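Local coordinates for cell division control protein Cdc48 (Mycobacterium smegmatis, PDB 5E7P) that binds adenine nucleotide and probably hydrolyses ATP, as a Cdc48-type member of the AAA ATPase family, at residues A442-S447 against D451-H456. Numbering follows the deposited sequence.
Sequences AARASS and DPVLRH
Arg444 and Arg455 lay their guanidinium groups flat on each other, the planes 2° apart and the centres 3.8 Å from one another. Arg455 NE sits over the middle of the Arg444 group, whereas Arg444 NE lies nearer the rim of its partner. The first part of Arg444, largely extended (chi1 -169°), carries it out from the helix, and a bend at chi3 turns its guanidinium onto Arg455, whose chain also bends at chi3. A long, flat group suits this place: it offers a face for stacking while its N-H groups serve Val453 O and Asp458. NH1 donates to Val453 O at 3.2 Å, a bent bond tilted out of both planes; NH2, less surely placed, forms a salt bridge with Asp458. Glu411 makes a weak, long ion pair with Arg455. The extended chain after helix 427-448 runs across its last turns toward helix 456-462, two helices of what is probably the small helical lid subdomain of the first AAA module, as in other AAA ATPases. Asp458 OD2 also accepts from the backbone N of the N-cap residue Arg455, the side-chain-to-backbone half of a capping box, which positions the acid facing Arg444. Farther back, Ala445 CB rests against Pro452 CB; the small methyl lets the chain lie close, while the rigid proline ring also touches Leu165 of helix 160-169.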
loop_
_atom_site.group_PDB
_atom_site.type_symbol
_atom_site.label_atom_id
_atom_site.label_comp_id
_atom_site.label_asym_id
_atom_site.label_seq_id
_atom_site.Cartn_x
_atom_site.Cartn_y
_atom_site.Cartn_z
ATOM N N ALA A 442 11.570 22.644 -15.296
ATOM C CA ALA A 442 12.931 23.167 -15.261
ATOM C C ALA A 442 13.717 22.753 -16.501
ATOM O O ALA A 442 14.614 23.468 -16.947
ATOM C CB ALA A 442 13.642 22.708 -14.000
ATOM N N ALA A 443 13.378 21.591 -17.053
ATOM C CA ALA A 443 14.024 21.104 -18.266
ATOM C C ALA A 443 13.530 21.887 -19.475
ATOM O O ALA A 443 14.304 22.214 -20.375
ATOM C CB ALA A 443 13.765 19.616 -18.450
ATOM N N ARG A 444 12.235 22.188 -19.488
ATOM C CA ARG A 444 11.646 22.988 -20.552
ATOM C C ARG A 444 12.160 24.418 -20.462
ATOM O O ARG A 444 12.296 25.107 -21.472
ATOM C CB ARG A 444 10.120 22.983 -20.445
ATOM C CG ARG A 444 9.409 23.564 -21.659
ATOM C CD ARG A 444 8.012 24.073 -21.316
ATOM N NE ARG A 444 7.406 23.345 -20.205
ATOM C CZ ARG A 444 7.139 23.883 -19.019
ATOM N NH1 ARG A 444 7.418 25.158 -18.786
ATOM N NH2 ARG A 444 6.589 23.147 -18.065
ATOM N N ALA A 445 12.446 24.854 -19.239
ATOM C CA ALA A 445 12.894 26.217 -18.988
ATOM C C ALA A 445 14.316 26.462 -19.482
ATOM O O ALA A 445 14.593 27.492 -20.091
ATOM C CB ALA A 445 12.785 26.547 -17.510
ATOM N N SER A 446 15.211 25.516 -19.211
ATOM C CA SER A 446 16.615 25.656 -19.592
ATOM C C SER A 446 16.803 25.793 -21.100
ATOM O O SER A 446 17.693 26.509 -21.559
ATOM C CB SER A 446 17.441 24.481 -19.063
ATOM O OG SER A 446 17.718 24.633 -17.681
ATOM N N SER A 447 15.960 25.106 -21.865
ATOM C CA SER A 447 16.022 25.179 -23.320
ATOM C C SER A 447 15.451 26.499 -23.830
ATOM O O SER A 447 15.971 27.090 -24.775
ATOM C CB SER A 447 15.271 24.003 -23.949
ATOM O OG SER A 447 13.887 24.062 -23.651
ATOM N N ASP A 451 11.958 31.505 -17.225
ATOM C CA ASP A 451 11.798 31.011 -15.864
ATOM C C ASP A 451 10.753 29.898 -15.844
ATOM O O ASP A 451 9.706 30.016 -16.478
ATOM C CB ASP A 451 11.398 32.149 -14.924
ATOM C CG ASP A 451 10.572 33.214 -15.617
ATOM O OD1 ASP A 451 10.863 33.522 -16.794
ATOM O OD2 ASP A 451 9.632 33.743 -14.987
ATOM N N PRO A 452 11.040 28.811 -15.112
ATOM C CA PRO A 452 10.202 27.605 -15.111
ATOM C C PRO A 452 8.792 27.852 -14.585
ATOM O O PRO A 452 8.615 28.459 -13.531
ATOM C CB PRO A 452 10.953 26.658 -14.171
ATOM C CG PRO A 452 11.751 27.556 -13.289
ATOM C CD PRO A 452 12.162 28.701 -14.164
ATOM N N VAL A 453 7.797 27.378 -15.327
ATOM C CA VAL A 453 6.406 27.507 -14.909
ATOM C C VAL A 453 5.615 26.231 -15.211
ATOM O O VAL A 453 5.494 25.817 -16.365
ATOM C CB VAL A 453 5.732 28.745 -15.546
ATOM C CG1 VAL A 453 6.022 28.816 -17.043
ATOM C CG2 VAL A 453 4.238 28.740 -15.270
ATOM N N LEU A 454 5.090 25.609 -14.160
ATOM C CA LEU A 454 4.402 24.326 -14.279
ATOM C C LEU A 454 3.141 24.386 -15.136
ATOM O O LEU A 454 2.291 25.255 -14.956
ATOM C CB LEU A 454 4.051 23.773 -12.895
ATOM C CG LEU A 454 4.917 22.628 -12.370
ATOM C CD1 LEU A 454 6.311 23.126 -12.023
ATOM C CD2 LEU A 454 4.261 21.963 -11.168
ATOM N N ARG A 455 3.028 23.445 -16.067
ATOM C CA ARG A 455 1.829 23.315 -16.883
ATOM C C ARG A 455 1.254 21.910 -16.742
ATOM O O ARG A 455 1.854 21.052 -16.096
ATOM C CB ARG A 455 2.135 23.635 -18.345
ATOM C CG ARG A 455 3.287 22.838 -18.925
ATOM C CD ARG A 455 3.680 23.357 -20.298
ATOM N NE ARG A 455 4.042 24.772 -20.262
ATOM C CZ ARG A 455 4.551 25.439 -21.292
ATOM N NH1 ARG A 455 4.766 24.819 -22.446
ATOM N NH2 ARG A 455 4.851 26.725 -21.167
ATOM N N HIS A 456 0.089 21.682 -17.341
ATOM C CA HIS A 456 -0.588 20.393 -17.246
ATOM C C HIS A 456 0.238 19.266 -17.854
ATOM O O HIS A 456 0.193 18.129 -17.383
ATOM C CB HIS A 456 -1.954 20.451 -17.928
ATOM C CG HIS A 456 -2.657 19.132 -17.977
ATOM N ND1 HIS A 456 -3.252 18.564 -16.872
ATOM C CD2 HIS A 456 -2.849 18.262 -18.998
ATOM C CE1 HIS A 456 -3.787 17.405 -17.210
ATOM N NE2 HIS A 456 -3.557 17.197 -18.494
#